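PDB 4FMZ: internalin from Listeria monocytogenes serotype 4b, which probably serves in bacterial adhesion to or invasion of host cells, as a leucine-rich repeat protein of the internalin family. Local coordinates for residues A[133-138]-A[156-161]. Numbering follows the deposited sequence.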
ATOM      1  N   LYS A 133     -12.295  -2.512  14.972  1.00 28.60           N
ATOM      2  CA  LYS A 133     -11.278  -1.629  15.555  1.00 28.52           C
ATOM      3  C   LYS A 133     -10.075  -1.476  14.593  1.00 30.45           C
ATOM      4  O   LYS A 133      -9.149  -0.717  14.895  1.00 31.71           O
ATOM      5  CB  LYS A 133     -10.793  -2.154  16.919  1.00 30.99           C
ATOM      6  CG  LYS A 133     -11.784  -1.991  18.060  1.00 40.11           C
ATOM      7  CD  LYS A 133     -11.099  -2.405  19.357  1.00 45.78           C
ATOM      8  CE  LYS A 133     -11.982  -2.334  20.570  1.00 55.47           C
ATOM      9  NZ  LYS A 133     -11.234  -2.741  21.789  1.00 59.31           N
HETATM   10  N   MSE A 134     -10.078  -2.205  13.452  1.00 24.56           N
HETATM   11  CA  MSE A 134      -8.971  -2.188  12.474  1.00 21.94           C
HETATM   12  C   MSE A 134      -8.572  -0.757  12.080  1.00 28.78           C
HETATM   13  O   MSE A 134      -9.426   0.053  11.716  1.00 28.65           O
HETATM   14  CB  MSE A 134      -9.319  -2.989  11.202  1.00 21.68           C
HETATM   15  CG  MSE A 134      -8.079  -3.452  10.412  1.00 22.74           C
HETATM   16 SE   MSE A 134      -6.872  -4.643  11.397  0.75 24.23          SE
HETATM   17  CE  MSE A 134      -8.097  -6.160  11.634  1.00 22.45           C
ATOM     18  N   TYR A 135      -7.270  -0.465  12.202  1.00 26.23           N
ATOM     19  CA  TYR A 135      -6.652   0.824  11.898  1.00 26.29           C
ATOM     20  C   TYR A 135      -5.777   0.705  10.647  1.00 28.60           C
ATOM     21  O   TYR A 135      -5.767   1.620   9.828  1.00 27.78           O
ATOM     22  CB  TYR A 135      -5.827   1.306  13.102  1.00 28.39           C
ATOM     23  CG  TYR A 135      -5.061   2.592  12.877  1.00 30.68           C
ATOM     24  CD1 TYR A 135      -5.651   3.826  13.124  1.00 33.55           C
ATOM     25  CD2 TYR A 135      -3.714   2.573  12.523  1.00 31.22           C
ATOM     26  CE1 TYR A 135      -4.933   5.013  12.982  1.00 34.87           C
ATOM     27  CE2 TYR A 135      -2.993   3.755  12.355  1.00 31.99           C
ATOM     28  CZ  TYR A 135      -3.609   4.974  12.588  1.00 40.02           C
ATOM     29  OH  TYR A 135      -2.921   6.154  12.453  1.00 42.22           O
ATOM     30  N   SER A 136      -5.041  -0.406  10.501  1.00 25.03           N
ATOM     31  CA  SER A 136      -4.172  -0.633   9.352  1.00 23.76           C
ATOM     32  C   SER A 136      -4.290  -2.080   8.885  1.00 26.71           C
ATOM     33  O   SER A 136      -4.064  -3.001   9.668  1.00 26.53           O
ATOM     34  CB  SER A 136      -2.728  -0.296   9.702  1.00 26.24           C
ATOM     35  OG  SER A 136      -1.890  -0.534   8.585  1.00 27.54           O
ATOM     36  N   LEU A 137      -4.661  -2.270   7.616  1.00 22.43           N
ATOM     37  CA  LEU A 137      -4.850  -3.591   7.050  1.00 21.27           C
ATOM     38  C   LEU A 137      -4.072  -3.756   5.761  1.00 24.20           C
ATOM     39  O   LEU A 137      -4.119  -2.891   4.895  1.00 24.46           O
ATOM     40  CB  LEU A 137      -6.349  -3.837   6.808  1.00 21.25           C
ATOM     41  CG  LEU A 137      -6.762  -5.204   6.236  1.00 25.03           C
ATOM     42  CD1 LEU A 137      -6.486  -6.344   7.238  1.00 25.77           C
ATOM     43  CD2 LEU A 137      -8.234  -5.180   5.838  1.00 24.28           C
ATOM     44  N   ASN A 138      -3.367  -4.878   5.628  1.00 21.94           N
ATOM     45  CA  ASN A 138      -2.595  -5.177   4.425  1.00 20.60           C
ATOM     46  C   ASN A 138      -3.032  -6.524   3.840  1.00 25.29           C
ATOM     47  O   ASN A 138      -2.715  -7.585   4.400  1.00 25.37           O
ATOM     48  CB  ASN A 138      -1.076  -5.172   4.709  1.00 19.94           C
ATOM     49  CG  ASN A 138      -0.230  -5.312   3.462  1.00 26.66           C
ATOM     50  OD1 ASN A 138      -0.736  -5.531   2.356  1.00 25.94           O
ATOM     51  ND2 ASN A 138       1.089  -5.228   3.613  1.00 23.97           N
ATOM     52  N   GLY A 156     -13.085   2.923  11.249  1.00 33.01           N
ATOM     53  CA  GLY A 156     -11.903   3.559  11.831  1.00 32.02           C
ATOM     54  C   GLY A 156     -10.622   3.282  11.057  1.00 33.13           C
ATOM     55  O   GLY A 156      -9.546   3.726  11.471  1.00 31.65           O
ATOM     56  N   LEU A 157     -10.706   2.535   9.938  1.00 27.54           N
ATOM     57  CA  LEU A 157      -9.534   2.167   9.127  1.00 25.77           C
ATOM     58  C   LEU A 157      -8.862   3.390   8.511  1.00 28.52           C
ATOM     59  O   LEU A 157      -9.513   4.167   7.806  1.00 26.67           O
ATOM     60  CB  LEU A 157      -9.901   1.152   8.028  1.00 25.35           C
ATOM     61  CG  LEU A 157      -8.715   0.414   7.356  1.00 28.73           C
ATOM     62  CD1 LEU A 157      -8.091  -0.615   8.292  1.00 28.80           C
ATOM     63  CD2 LEU A 157      -9.164  -0.293   6.119  1.00 30.74           C
ATOM     64  N   ASN A 158      -7.550   3.541   8.788  1.00 25.27           N
ATOM     65  CA  ASN A 158      -6.728   4.658   8.305  1.00 25.15           C
ATOM     66  C   ASN A 158      -5.779   4.250   7.183  1.00 28.38           C
ATOM     67  O   ASN A 158      -5.373   5.107   6.393  1.00 27.50           O
ATOM     68  CB  ASN A 158      -5.907   5.254   9.452  1.00 26.66           C
ATOM     69  CG  ASN A 158      -6.659   6.212  10.344  1.00 45.08           C
ATOM     70  OD1 ASN A 158      -6.185   7.316  10.642  1.00 36.30           O
ATOM     71  ND2 ASN A 158      -7.820   5.799  10.838  1.00 34.60           N
ATOM     72  N   TYR A 159      -5.380   2.965   7.134  1.00 24.41           N
ATOM     73  CA  TYR A 159      -4.437   2.466   6.126  1.00 23.81           C
ATOM     74  C   TYR A 159      -4.937   1.167   5.521  1.00 28.08           C
ATOM     75  O   TYR A 159      -5.292   0.251   6.259  1.00 27.42           O
ATOM     76  CB  TYR A 159      -3.039   2.271   6.740  1.00 23.12           C
ATOM     77  CG  TYR A 159      -2.451   3.549   7.294  1.00 25.18           C
ATOM     78  CD1 TYR A 159      -2.692   3.939   8.606  1.00 28.63           C
ATOM     79  CD2 TYR A 159      -1.640   4.363   6.508  1.00 26.05           C
ATOM     80  CE1 TYR A 159      -2.187   5.136   9.109  1.00 31.01           C
ATOM     81  CE2 TYR A 159      -1.103   5.547   7.008  1.00 26.97           C
ATOM     82  CZ  TYR A 159      -1.377   5.926   8.309  1.00 33.65           C
ATOM     83  OH  TYR A 159      -0.852   7.094   8.791  1.00 36.07           O
ATOM     84  N   LEU A 160      -4.997   1.100   4.177  1.00 23.19           N
ATOM     85  CA  LEU A 160      -5.446  -0.099   3.472  1.00 21.84           C
ATOM     86  C   LEU A 160      -4.634  -0.372   2.208  1.00 24.64           C
ATOM     87  O   LEU A 160      -4.494   0.515   1.366  1.00 22.93           O
ATOM     88  CB  LEU A 160      -6.932  -0.002   3.101  1.00 21.59           C
ATOM     89  CG  LEU A 160      -7.549  -1.199   2.336  1.00 25.26           C
ATOM     90  CD1 LEU A 160      -7.462  -2.516   3.155  1.00 24.35           C
ATOM     91  CD2 LEU A 160      -8.982  -0.894   1.920  1.00 27.85           C
ATOM     92  N   THR A 161      -4.177  -1.633   2.054  1.00 21.17           N
ATOM     93  CA  THR A 161      -3.476  -2.113   0.857  1.00 20.47           C
ATOM     94  C   THR A 161      -4.175  -3.364   0.330  1.00 24.89           C
ATOM     95  O   THR A 161      -4.282  -4.357   1.050  1.00 24.65           O
ATOM     96  CB  THR A 161      -1.996  -2.406   1.155  1.00 22.72           C
ATOM     97  OG1 THR A 161      -1.383  -1.232   1.681  1.00 25.01           O
ATOM     98  CG2 THR A 161      -1.223  -2.906  -0.087  1.00 18.32           C
TER
HETATM   99  O   HOH W   1     -12.191   0.160  11.891  1.00 20.81           O
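Leu157 presses its CD1 methyl against CG of Met134 (a selenomethionine) at 3.5 Å, and the same methyl lies 4.0 Å from CB of Leu137. With CG anti to the backbone N (chi1 -165°), Leu157 turns CD1 toward both. Leu137 and Leu160 run side by side, CD2 to CD1, 3.9 Å apart. These branched or flexible apolar chains suit a buried interior, where Leu115 and Leu182 of the flanking strands extend the row. Such rows of leucines mark the leucine-rich repeat solenoid: strands 136-138 and 159-161 are parallel rungs of successive coils, joined by the hydrogen bonds Leu137 N to Tyr159 O (2.9 Å) and Thr161 N to Leu137 O. Where the strands begin, Tyr135 O accepts hydrogen bonds from the N-H groups of Asn158 and Tyr159. The more open face is polar and aromatic. Tyrosines suit it, packing their rings (planes oblique, at 57°) while keeping a polar OH; that of Tyr135 meets the edge of Tyr159 at CE1. Asn158 offers CB to one face of the Tyr135 ring, 3.9 Å from its centroid, and its amide to the backbone: a bent hydrogen bond from ND2 to Gly156 O (2.8 Å) probably helps set its rotation. Asn138 OD1, hydrogen-bonded to Gly140 N, lies 3.6 Å from both CB and CG2 of Thr161. A water bridges the start, donating to Met134 O and accepting from Gly156 N.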